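Glyceraldehyde-3-phosphate dehydrogenase (Sulfolobus solfataricus, PDB 1B7G) catalyses the phosphorylating oxidation of D-glyceraldehyde 3-phosphate in glycolysis, using NADP or NAD as cofactor with a marked preference for NADP. Local coordinates at residues 14-18 / 271-275; 28-32 / 74-78; 102-108 / 132-138; 118-122 / 307-311; 142-146 / 303-307. The protein carries 1 engineered substitution. One frame throughout, in Å; residues are numbered along the deposited sequence.

Contact 1 (14-18 / 271-275); sequences KRVAD and DRNDI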
# COMPACT_ATOMS: atom_id res chain seq x y z
N LYS A 14 3.31 10.22 -11.78
CA LYS A 14 3.85 10.49 -10.44
C LYS A 14 5.06 9.61 -10.18
O LYS A 14 6.04 10.04 -9.55
CB LYS A 14 2.77 10.41 -9.38
CG LYS A 14 2.32 9.02 -8.90
CD LYS A 14 1.07 9.21 -8.03
CE LYS A 14 0.29 7.93 -7.84
NZ LYS A 14 -0.81 8.11 -6.84
N ARG A 15 5.05 8.34 -10.58
CA ARG A 15 6.17 7.45 -10.36
C ARG A 15 7.30 7.74 -11.37
O ARG A 15 8.47 7.59 -10.99
CB ARG A 15 5.77 5.98 -10.46
CG ARG A 15 4.67 5.59 -9.48
CD ARG A 15 3.96 4.31 -9.99
NE ARG A 15 3.49 3.61 -8.74
CZ ARG A 15 2.29 3.85 -8.23
NH1 ARG A 15 1.47 4.71 -8.83
NH2 ARG A 15 1.87 3.21 -7.15
N VAL A 16 7.00 8.19 -12.57
CA VAL A 16 8.15 8.50 -13.48
C VAL A 16 8.83 9.78 -12.97
O VAL A 16 10.06 9.88 -13.00
CB VAL A 16 7.78 8.53 -14.93
CG1 VAL A 16 8.96 9.07 -15.75
CG2 VAL A 16 7.48 7.06 -15.44
N ALA A 17 8.03 10.69 -12.40
CA ALA A 17 8.63 11.92 -11.82
C ALA A 17 9.54 11.58 -10.67
O ALA A 17 10.71 12.02 -10.68
CB ALA A 17 7.58 12.94 -11.49
N ASP A 18 9.12 10.71 -9.74
CA ASP A 18 9.95 10.29 -8.65
C ASP A 18 11.21 9.54 -9.10
O ASP A 18 12.29 9.77 -8.51
CB ASP A 18 9.20 9.47 -7.62
CG ASP A 18 8.31 10.27 -6.70
OD1 ASP A 18 8.28 11.52 -6.78
OD2 ASP A 18 7.62 9.64 -5.89
N ASP A 271 8.76 1.63 -2.04
CA ASP A 271 8.06 2.89 -2.26
C ASP A 271 6.70 2.69 -2.87
O ASP A 271 6.60 2.10 -3.96
CB ASP A 271 8.92 3.80 -3.15
CG ASP A 271 8.39 5.22 -3.17
OD1 ASP A 271 7.50 5.56 -3.97
OD2 ASP A 271 8.90 6.02 -2.35
N ARG A 272 5.62 3.13 -2.23
CA ARG A 272 4.27 2.96 -2.74
C ARG A 272 3.87 1.49 -2.83
O ARG A 272 2.85 1.16 -3.46
CB ARG A 272 4.01 3.61 -4.10
CG ARG A 272 4.36 5.06 -4.29
CD ARG A 272 3.62 5.74 -5.41
NE ARG A 272 3.69 7.19 -5.40
CZ ARG A 272 4.75 7.93 -5.72
NH1 ARG A 272 5.87 7.34 -6.09
NH2 ARG A 272 4.67 9.27 -5.73
N ASN A 273 4.53 0.56 -2.19
CA ASN A 273 4.32 -0.86 -2.30
C ASN A 273 4.55 -1.31 -3.76
O ASN A 273 4.07 -2.41 -4.07
CB ASN A 273 2.93 -1.36 -1.87
CG ASN A 273 2.16 -0.52 -0.91
OD1 ASN A 273 0.97 -0.22 -1.12
ND2 ASN A 273 2.84 0.02 0.11
N ASP A 274 5.33 -0.62 -4.57
CA ASP A 274 5.58 -0.98 -5.95
C ASP A 274 6.43 -2.22 -6.12
O ASP A 274 7.39 -2.48 -5.40
CB ASP A 274 6.24 0.18 -6.74
CG ASP A 274 5.24 1.29 -6.97
OD1 ASP A 274 4.03 1.07 -6.69
OD2 ASP A 274 5.63 2.38 -7.42
N ILE A 275 6.05 -3.06 -7.10
CA ILE A 275 6.88 -4.21 -7.46
C ILE A 275 7.01 -4.16 -8.99
O ILE A 275 6.21 -4.76 -9.73
CB ILE A 275 6.35 -5.56 -7.05
CG1 ILE A 275 6.14 -5.70 -5.53
CG2 ILE A 275 7.19 -6.74 -7.56
CD1 ILE A 275 5.42 -6.99 -5.15
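Two salt bridges join R15 and D18 of helix 11-21 to D274 and R272 of the loop 271-275. In the first, R15 offers D274 its side, one nitrogen to each oxygen: NE of R15 lies 2.8 Å from OD2 of D274, and NH2 of R15 lies 3.1 Å from OD1 of D274. Both oxygens stay close to the guanidinium plane, and OD1 of D274 accepts the hydrogen bond from NH2 at its syn lone pair. An arginine suits this place because its chain, extended from CG to NE with CG beside the backbone N (chi1 -58°), carries the charge well off the helix.

The second bridge reverses the roles and the geometry. R272 points end-on at one oxygen, with NH1 of R272 2.9 Å and NH2 of R272 3.0 Å from OD2 of D18, both reaching it from the same face of the carboxylate. Sharing one acceptor bends both hydrogen bonds, with angles at the hydrogen of about 140°. NH1 of R272 also pairs with D271, while OD1 of D18 is held by R46.

Methylenes pack over the flat cations. CD of R272 sits over a face of the R15 guanidinium, 3.5 Å from NH2 of R15, and CG of K14 lies over that of R272. NZ of K14 passes on to E39 and to E263 and D267 of the second subunit; that D267 also takes NE of R272. The largely buried D18-R272-D271 network, with the R15-D274 bridge beside it, ties the helix after a Rossmann glycine-rich turn to the C-terminal half and a neighbouring subunit, consistent with a hyperthermophilic enzyme.

Contact 2 (28-32 / 74-78); sequences LVGVA and LIKTS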
# COMPACT_ATOMS: atom_id res chain seq x y z
N LEU A 28 14.28 16.67 -12.75
CA LEU A 28 12.87 16.87 -13.05
C LEU A 28 12.57 18.36 -13.21
O LEU A 28 12.60 19.09 -12.22
CB LEU A 28 11.99 16.29 -11.95
CG LEU A 28 10.47 16.52 -12.12
CD1 LEU A 28 9.91 15.75 -13.31
CD2 LEU A 28 9.76 16.08 -10.84
N VAL A 29 12.15 18.77 -14.39
CA VAL A 29 11.82 20.17 -14.65
C VAL A 29 10.48 20.51 -14.04
O VAL A 29 10.25 21.59 -13.51
CB VAL A 29 11.79 20.47 -16.16
CG1 VAL A 29 11.11 21.78 -16.47
CG2 VAL A 29 13.21 20.47 -16.74
N GLY A 30 9.53 19.57 -14.15
CA GLY A 30 8.18 19.86 -13.64
C GLY A 30 7.22 18.82 -14.24
O GLY A 30 7.66 17.97 -15.02
N VAL A 31 5.97 18.85 -13.81
CA VAL A 31 4.97 17.87 -14.27
C VAL A 31 3.73 18.60 -14.76
O VAL A 31 3.41 19.69 -14.28
CB VAL A 31 4.57 16.88 -13.17
CG1 VAL A 31 5.77 16.21 -12.54
CG2 VAL A 31 3.75 17.52 -12.05
N ALA A 32 2.99 17.97 -15.67
CA ALA A 32 1.80 18.60 -16.23
C ALA A 32 0.53 17.84 -15.82
O ALA A 32 0.50 16.60 -15.82
CB ALA A 32 1.94 18.72 -17.73
N LEU A 74 6.46 24.08 -20.20
CA LEU A 74 7.13 22.92 -19.61
C LEU A 74 7.89 22.19 -20.69
O LEU A 74 9.06 21.86 -20.55
CB LEU A 74 6.13 21.97 -18.91
CG LEU A 74 6.66 20.60 -18.50
CD1 LEU A 74 7.78 20.70 -17.46
CD2 LEU A 74 5.56 19.69 -17.93
N ILE A 75 7.22 22.03 -21.84
CA ILE A 75 7.81 21.38 -22.99
C ILE A 75 9.04 22.12 -23.48
O ILE A 75 10.11 21.52 -23.64
CB ILE A 75 6.76 21.20 -24.13
CG1 ILE A 75 5.66 20.25 -23.64
CG2 ILE A 75 7.48 20.59 -25.33
CD1 ILE A 75 4.35 20.33 -24.38
N LYS A 76 8.91 23.44 -23.68
CA LYS A 76 10.01 24.28 -24.13
C LYS A 76 11.21 24.22 -23.20
O LYS A 76 12.37 24.11 -23.65
CB LYS A 76 9.54 25.73 -24.31
CG LYS A 76 8.78 26.04 -25.58
CD LYS A 76 8.08 27.39 -25.65
CE LYS A 76 6.60 27.32 -25.36
NZ LYS A 76 5.88 28.61 -25.50
N THR A 77 10.98 24.20 -21.90
CA THR A 77 12.04 24.11 -20.90
C THR A 77 12.74 22.78 -20.80
O THR A 77 13.90 22.69 -20.36
CB THR A 77 11.43 24.42 -19.50
OG1 THR A 77 10.72 25.65 -19.59
CG2 THR A 77 12.47 24.51 -18.41
N SER A 78 12.09 21.67 -21.19
CA SER A 78 12.79 20.39 -21.05
C SER A 78 13.67 20.13 -22.25
O SER A 78 13.59 20.82 -23.28
CB SER A 78 11.70 19.29 -20.91
OG SER A 78 10.95 19.26 -22.13
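The carbonyl O of I75 is gripped twice by S78, the residue whose backbone lies against V29 where helix 71-77 ends. OG of S78 donates to O of I75 at 2.8 Å, and N of S78 reaches the same oxygen at 3.2 Å, both from one face of the carbonyl. A serine suits this exit: its short hydroxyl turns back onto the last turn of the helix and adds a second donor to this carbonyl. R102 adds a weak bond to the same oxygen.

Towards the strand the touching side-chain atoms are carbons. L74 sends its two methyls to different places: CD1 of L74 packs 3.6 Å from CG1 of V29 and comes near the carbonyl O of G30, while CD2 of L74 touches CB of A32 at 3.8 Å. With CG opposite the backbone N (chi1 168°) the branch point is aimed at the strand, and its two methyls spread along it. V29 and L74 lie alongside, running contrary ways, and CG1 of V29 is met a second time by CG2 of T77, 3.6 Å away. The hydroxyl of T77 turns back to the carbonyl of D73. At G30 the unusual backbone (phi 164°) would press a CB against the carbonyl O of V29, so a residue without one fits.

The helix packs on one face of the Rossmann sheet, over strands 26-32 and 2-7, while V31 faces helix 11-21 on the other. The sheet and helix bond their own backbones, so the joint rests on van der Waals packing, mainly of methyl groups.

Contact 3 (102-108 / 132-138); sequences RNAIFQG and KYIRVVS. With SO4 (sulfate ion), chain C.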
# COMPACT_ATOMS: atom_id res chain seq x y z
N ARG A 102 10.98 18.87 -29.44
CA ARG A 102 11.45 18.17 -28.24
C ARG A 102 11.22 16.66 -28.37
O ARG A 102 10.15 16.27 -28.80
CB ARG A 102 10.71 18.69 -27.01
CG ARG A 102 11.02 20.15 -26.69
CD ARG A 102 12.41 20.31 -26.11
NE ARG A 102 12.71 21.69 -25.73
CZ ARG A 102 13.33 22.59 -26.48
NH1 ARG A 102 13.76 22.31 -27.70
NH2 ARG A 102 13.54 23.81 -26.00
N ASN A 103 12.23 15.85 -28.03
CA ASN A 103 12.13 14.40 -28.04
C ASN A 103 11.05 13.99 -27.02
O ASN A 103 10.79 14.76 -26.10
CB ASN A 103 13.45 13.75 -27.65
CG ASN A 103 14.52 13.75 -28.71
OD1 ASN A 103 14.38 14.39 -29.75
ND2 ASN A 103 15.61 13.02 -28.50
N ALA A 104 10.41 12.83 -27.26
CA ALA A 104 9.36 12.39 -26.33
C ALA A 104 9.23 10.86 -26.20
O ALA A 104 9.43 10.13 -27.16
CB ALA A 104 8.04 12.98 -26.69
N ILE A 105 8.87 10.44 -24.99
CA ILE A 105 8.66 9.03 -24.67
C ILE A 105 7.15 8.81 -24.47
O ILE A 105 6.57 9.54 -23.63
CB ILE A 105 9.35 8.61 -23.37
CG1 ILE A 105 10.81 9.08 -23.24
CG2 ILE A 105 9.28 7.10 -23.20
CD1 ILE A 105 11.71 8.58 -24.34
N PHE A 106 6.54 7.86 -25.19
CA PHE A 106 5.08 7.69 -24.98
C PHE A 106 4.76 6.36 -24.32
O PHE A 106 5.61 5.48 -24.24
CB PHE A 106 4.28 7.86 -26.25
CG PHE A 106 4.35 9.12 -27.03
CD1 PHE A 106 5.37 9.31 -27.97
CD2 PHE A 106 3.42 10.12 -26.89
CE1 PHE A 106 5.42 10.45 -28.73
CE2 PHE A 106 3.48 11.29 -27.61
CZ PHE A 106 4.48 11.44 -28.56
N GLN A 107 3.54 6.22 -23.79
CA GLN A 107 3.16 5.00 -23.09
C GLN A 107 2.47 4.02 -24.01
O GLN A 107 2.01 4.41 -25.09
CB GLN A 107 2.34 5.30 -21.83
CG GLN A 107 3.12 6.27 -20.89
CD GLN A 107 4.57 5.90 -20.73
OE1 GLN A 107 4.90 4.77 -20.36
NE2 GLN A 107 5.50 6.84 -21.02
N GLY A 108 2.40 2.75 -23.63
CA GLY A 108 1.87 1.69 -24.44
C GLY A 108 0.47 1.73 -24.98
O GLY A 108 0.10 0.95 -25.88
N LYS A 132 13.93 10.00 -31.69
CA LYS A 132 13.40 11.16 -30.99
C LYS A 132 12.10 10.86 -30.28
O LYS A 132 11.69 11.60 -29.38
CB LYS A 132 13.21 12.32 -32.01
CG LYS A 132 14.60 12.75 -32.54
CD LYS A 132 14.44 13.67 -33.74
CE LYS A 132 15.79 13.95 -34.39
NZ LYS A 132 16.33 12.74 -35.09
N TYR A 133 11.33 9.90 -30.81
CA TYR A 133 10.01 9.53 -30.29
C TYR A 133 9.96 8.03 -30.09
O TYR A 133 10.31 7.28 -31.02
CB TYR A 133 8.87 10.03 -31.20
CG TYR A 133 8.94 11.56 -31.27
CD1 TYR A 133 8.61 12.34 -30.17
CD2 TYR A 133 9.41 12.17 -32.43
CE1 TYR A 133 8.68 13.73 -30.24
CE2 TYR A 133 9.52 13.55 -32.48
CZ TYR A 133 9.18 14.31 -31.40
OH TYR A 133 9.30 15.69 -31.47
N ILE A 134 9.81 7.59 -28.85
CA ILE A 134 9.89 6.17 -28.47
C ILE A 134 8.60 5.78 -27.77
O ILE A 134 8.12 6.52 -26.92
CB ILE A 134 11.09 5.95 -27.53
CG1 ILE A 134 12.43 6.14 -28.27
CG2 ILE A 134 11.06 4.57 -26.88
CD1 ILE A 134 13.66 5.81 -27.43
N ARG A 135 8.01 4.63 -28.14
CA ARG A 135 6.78 4.22 -27.43
C ARG A 135 7.15 3.10 -26.47
O ARG A 135 7.66 2.07 -26.91
CB ARG A 135 5.67 3.70 -28.37
CG ARG A 135 4.40 3.37 -27.55
CD ARG A 135 3.35 2.73 -28.49
NE ARG A 135 3.85 1.45 -28.99
CZ ARG A 135 3.08 0.47 -29.46
NH1 ARG A 135 1.76 0.61 -29.43
NH2 ARG A 135 3.64 -0.65 -29.86
N VAL A 136 7.10 3.36 -25.17
CA VAL A 136 7.34 2.27 -24.22
C VAL A 136 6.07 1.39 -24.27
O VAL A 136 4.99 1.91 -24.04
CB VAL A 136 7.57 2.77 -22.80
CG1 VAL A 136 7.51 1.60 -21.80
CG2 VAL A 136 8.94 3.51 -22.65
N VAL A 137 6.19 0.10 -24.53
CA VAL A 137 5.01 -0.76 -24.65
C VAL A 137 4.21 -0.80 -23.34
O VAL A 137 4.68 -0.36 -22.28
CB VAL A 137 5.35 -2.20 -25.05
CG1 VAL A 137 5.43 -2.31 -26.58
CG2 VAL A 137 6.65 -2.67 -24.42
N SER A 138 2.98 -1.34 -23.42
CA SER A 138 2.11 -1.36 -22.24
C SER A 138 2.68 -2.20 -21.14
O SER A 138 3.62 -3.00 -21.31
CB SER A 138 0.70 -1.92 -22.66
OG SER A 138 0.86 -3.36 -22.80
S SO4 C . -2.24 -3.78 -21.01
O1 SO4 C . -3.18 -2.72 -20.71
O2 SO4 C . -2.94 -5.16 -20.75
O3 SO4 C . -1.01 -3.84 -20.22
O4 SO4 C . -1.92 -3.65 -22.44
O HOH W 1 3.81 2.21 -21.21
O HOH W 2 1.75 -1.47 -25.95
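F106 and I134 make the straightest rung of a parallel ladder: N of F106 donates to O of I134 at 2.7 Å and 170°. The bonds from N of A104 to O of K132 and from N of I134 to O of A104 precede it, and that from N of V136 to O of F106 follows. Between the rungs the side chains pack tightly. CG2 of I105 meets CG2 of V136 at 3.6 Å on the face that takes helix 304-315, where branched residues fill the interface. On the face of A104 and F106, CB of A104 lies in the plane of the Y133 ring at its edge, 3.6 Å from CD1 of Y133, and helix 89-99 covers both aromatics. These are neighbouring strands of the Rossmann sheet, with strand 118-119 beyond 133-136. At one loose end, N103 and exposed K132 meet through the carboxamide oxygen and the lysine methylenes. At the other the ladder stops and waters take over: one accepts a hydrogen bond from N of G108, and another bridges O of G108 to N of S138. G108, lacking a side chain, lets the backbones come close. Beyond it S138 caps helix 139-152; its OG, also bonded to T141, donates to O4 of a sulfate at 2.8 Å. H193, R166 and the amide of N140 complete this site, assigned to inorganic phosphate.

Contact 4 (118-122 / 307-311); sequences SFSAL and ENIDA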
# COMPACT_ATOMS: atom_id res chain seq x y z
N SER A 118 8.98 1.25 -30.90
CA SER A 118 8.44 0.84 -29.57
C SER A 118 9.63 0.25 -28.85
O SER A 118 10.58 -0.19 -29.52
CB SER A 118 7.28 -0.18 -29.69
OG SER A 118 6.19 0.49 -30.26
N PHE A 119 9.57 0.16 -27.53
CA PHE A 119 10.73 -0.17 -26.73
C PHE A 119 10.45 -1.02 -25.51
O PHE A 119 9.48 -0.85 -24.79
CB PHE A 119 11.23 1.22 -26.18
CG PHE A 119 12.34 1.24 -25.19
CD1 PHE A 119 12.16 1.08 -23.84
CD2 PHE A 119 13.64 1.55 -25.62
CE1 PHE A 119 13.19 1.14 -22.93
CE2 PHE A 119 14.71 1.59 -24.73
CZ PHE A 119 14.49 1.40 -23.37
N SER A 120 11.41 -1.81 -25.13
CA SER A 120 11.55 -2.49 -23.88
C SER A 120 13.05 -2.67 -23.65
O SER A 120 13.64 -3.32 -24.51
CB SER A 120 10.82 -3.85 -23.84
OG SER A 120 10.58 -4.19 -22.46
N ALA A 121 13.61 -2.18 -22.56
CA ALA A 121 15.05 -2.14 -22.35
C ALA A 121 15.77 -3.46 -22.40
O ALA A 121 16.89 -3.54 -22.90
CB ALA A 121 15.45 -1.41 -21.05
N LEU A 122 15.20 -4.56 -21.93
CA LEU A 122 15.81 -5.86 -22.02
C LEU A 122 15.80 -6.38 -23.46
O LEU A 122 16.35 -7.47 -23.64
CB LEU A 122 15.12 -6.87 -21.10
CG LEU A 122 15.63 -6.97 -19.67
CD1 LEU A 122 15.44 -5.65 -18.93
CD2 LEU A 122 14.96 -8.10 -18.90
N GLU A 307 11.57 1.25 -17.39
CA GLU A 307 11.59 1.28 -18.82
C GLU A 307 11.58 2.71 -19.37
O GLU A 307 12.31 3.04 -20.30
CB GLU A 307 10.37 0.52 -19.45
CG GLU A 307 10.28 -0.93 -18.96
CD GLU A 307 11.50 -1.76 -19.24
OE1 GLU A 307 12.17 -1.45 -20.25
OE2 GLU A 307 11.89 -2.66 -18.45
N ASN A 308 10.80 3.60 -18.74
CA ASN A 308 10.75 4.99 -19.19
C ASN A 308 12.10 5.68 -18.91
O ASN A 308 12.54 6.51 -19.73
CB ASN A 308 9.60 5.74 -18.53
CG ASN A 308 8.28 5.65 -19.25
OD1 ASN A 308 7.99 6.44 -20.15
ND2 ASN A 308 7.46 4.68 -18.87
N ILE A 309 12.75 5.32 -17.80
CA ILE A 309 14.06 5.91 -17.51
C ILE A 309 15.09 5.49 -18.56
O ILE A 309 15.81 6.33 -19.15
CB ILE A 309 14.53 5.57 -16.09
CG1 ILE A 309 13.58 6.09 -15.03
CG2 ILE A 309 15.94 6.19 -15.88
CD1 ILE A 309 13.18 7.56 -15.16
N ASP A 310 15.14 4.21 -18.93
CA ASP A 310 16.07 3.77 -19.98
C ASP A 310 15.76 4.38 -21.32
O ASP A 310 16.68 4.69 -22.11
CB ASP A 310 16.10 2.25 -20.05
CG ASP A 310 16.65 1.62 -18.80
OD1 ASP A 310 17.62 2.21 -18.24
OD2 ASP A 310 16.17 0.55 -18.36
N ALA A 311 14.47 4.54 -21.64
CA ALA A 311 14.05 5.10 -22.89
C ALA A 311 14.61 6.53 -23.02
O ALA A 311 14.95 6.94 -24.13
CB ALA A 311 12.54 5.10 -23.10
O HOH W 3 12.31 -4.69 -20.48
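F119 leaves its strand with CG opposite the backbone N (chi1 174°), which lays the ring against A311 of helix 304-315, while E307, bent at chi2 (-58°), folds its carboxylate towards A121. CB of A311 sits 4.0 Å above the centre of the F119 ring, a CH-pi contact; the small alanine suits a ring lying this close to the helix. CB of D310 meets the ring edge, 3.8 Å from CZ of F119, and CE1 of F119 approaches the carbonyl O of E307 at 3.4 Å. Helix 304-315, from late in the chain, thus packs on the Rossmann domain, at its outermost strand, 118-119, and on V136 beside it. At the start of helix 121-128, N of A121 donates to OE1 of E307 at 2.8 Å, nearly straight at 166°; a carboxylate next to the N-terminal end of a helix is probably stabilised by its amides and dipole. OE2 of E307 accepts a hydrogen bond from a water at 2.9 Å, and this water also receives the amide of L122 and contacts OG of S120. CB of A121 touches OE1 of E307 and OD2 of D310, both at 3.4 Å; the charge of D310 is met by R245.

Contact 5 (142-146 / 303-307); sequences TALLR and IVVPE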
# COMPACT_ATOMS: atom_id res chain seq x y z
N THR A 142 5.15 -5.25 -21.80
CA THR A 142 6.48 -5.24 -21.19
C THR A 142 6.82 -6.53 -20.50
O THR A 142 7.94 -7.04 -20.59
CB THR A 142 6.63 -4.06 -20.21
OG1 THR A 142 6.48 -2.81 -20.90
CG2 THR A 142 8.01 -4.06 -19.54
N ALA A 143 5.86 -7.07 -19.69
CA ALA A 143 6.15 -8.28 -18.94
C ALA A 143 6.39 -9.45 -19.90
O ALA A 143 7.30 -10.23 -19.67
CB ALA A 143 5.00 -8.57 -17.96
N LEU A 144 5.64 -9.49 -20.99
CA LEU A 144 5.85 -10.58 -21.98
C LEU A 144 7.24 -10.44 -22.65
O LEU A 144 7.95 -11.42 -22.81
CB LEU A 144 4.75 -10.49 -23.02
CG LEU A 144 3.35 -11.09 -22.73
CD1 LEU A 144 2.35 -10.43 -23.66
CD2 LEU A 144 3.36 -12.60 -22.94
N LEU A 145 7.64 -9.23 -23.04
CA LEU A 145 8.95 -9.00 -23.65
C LEU A 145 10.12 -9.31 -22.73
O LEU A 145 11.05 -10.00 -23.18
CB LEU A 145 9.08 -7.55 -24.17
CG LEU A 145 8.18 -7.33 -25.40
CD1 LEU A 145 8.06 -5.85 -25.71
CD2 LEU A 145 8.74 -8.16 -26.56
N ARG A 146 10.06 -8.93 -21.46
CA ARG A 146 11.15 -9.26 -20.55
C ARG A 146 11.30 -10.78 -20.45
O ARG A 146 12.40 -11.26 -20.33
CB ARG A 146 11.01 -8.70 -19.15
CG ARG A 146 10.91 -7.15 -19.12
CD ARG A 146 11.01 -6.80 -17.61
NE ARG A 146 10.90 -5.35 -17.45
CZ ARG A 146 10.40 -4.78 -16.35
NH1 ARG A 146 10.04 -5.53 -15.30
NH2 ARG A 146 10.32 -3.46 -16.32
N ILE A 303 5.54 -1.46 -13.36
CA ILE A 303 6.43 -2.16 -14.26
C ILE A 303 7.09 -1.30 -15.32
O ILE A 303 8.31 -1.48 -15.54
CB ILE A 303 5.77 -3.40 -14.91
CG1 ILE A 303 6.80 -4.08 -15.83
CG2 ILE A 303 4.48 -2.98 -15.64
CD1 ILE A 303 6.41 -5.53 -16.21
N VAL A 304 6.42 -0.29 -15.87
CA VAL A 304 7.03 0.50 -16.92
C VAL A 304 7.90 1.66 -16.42
O VAL A 304 8.52 2.33 -17.26
CB VAL A 304 6.08 1.01 -18.00
CG1 VAL A 304 5.41 -0.16 -18.73
CG2 VAL A 304 5.04 2.00 -17.52
N VAL A 305 7.93 1.93 -15.14
CA VAL A 305 8.76 3.03 -14.62
C VAL A 305 10.21 2.94 -14.99
O VAL A 305 10.68 3.86 -15.69
CB VAL A 305 8.50 3.18 -13.10
CG1 VAL A 305 9.39 4.23 -12.44
CG2 VAL A 305 7.02 3.59 -12.97
N PRO A 306 10.96 1.88 -14.70
CA PRO A 306 12.34 1.74 -15.10
C PRO A 306 12.51 1.77 -16.60
O PRO A 306 13.48 2.40 -17.11
CB PRO A 306 12.85 0.48 -14.44
CG PRO A 306 11.59 -0.32 -14.18
CD PRO A 306 10.48 0.67 -13.98
N GLU A 307 11.57 1.25 -17.39
CA GLU A 307 11.59 1.28 -18.82
C GLU A 307 11.58 2.71 -19.37
O GLU A 307 12.31 3.04 -20.30
CB GLU A 307 10.37 0.52 -19.45
CG GLU A 307 10.28 -0.93 -18.96
CD GLU A 307 11.50 -1.76 -19.24
OE1 GLU A 307 12.17 -1.45 -20.25
OE2 GLU A 307 11.89 -2.66 -18.45
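R146 crosses from helix 139-152 to I303 and E307 as one straight rod. Its CB packs against the side chain of L122, and the chain stays extended from CG to NE, delivering the guanidinium to the start of the other helix. NE of R146 is 3.0 Å from OE2 of E307, reaching it from above the carboxylate plane. NH2 of R146 takes the anti lone pair of the same OE2 at 2.8 Å, so one oxygen receives two N-H groups side-on, with the flat groups turned 43° apart; this OE2 also pairs with R245. NH2 of R146 makes a weak bond of 2.9 Å to O of I303. NH1 goes to the carbonyls of P276 and R245, which fix the group's rotation, and lies 3.6 Å from CG1 of I303, whose side chain covers one guanidinium face. An isoleucine suits that place, being long enough to reach CB of A143 as well, 3.8 Å from its CD1. T142 turns CG2 to I303 and its hydroxyl to the carbonyl of S138, the N-cap residue. This buried ion pair joins two helices close to the catalytic site: 139-152 begins with C139, probably the nucleophile, and I303 lies beside it.

How the contacts relate
Contacts 2, 3 and 4 all reach the parallel Rossmann sheet: contact 2 lies on strand 26-32 towards one edge, contact 3 joins strands 103-106 and 133-136, and contact 4 reaches the outermost strand, 118-119, their centres about 16 Å (2 to 3) and about 9 Å (3 to 4) apart. Contacts 4 and 5 share E307 and helix 304-315. Along the chain, contact 2 closes before contact 3 opens, whereas contacts 3 and 4 interleave. Contact 1 spans from helix 11-21 to a loop before strand 278-288, and R15 and V16 pack on V305. Helix 304-315 therefore joins the Rossmann sheet, helix 139-152, which starts at the probable nucleophile C139, and helix 11-21.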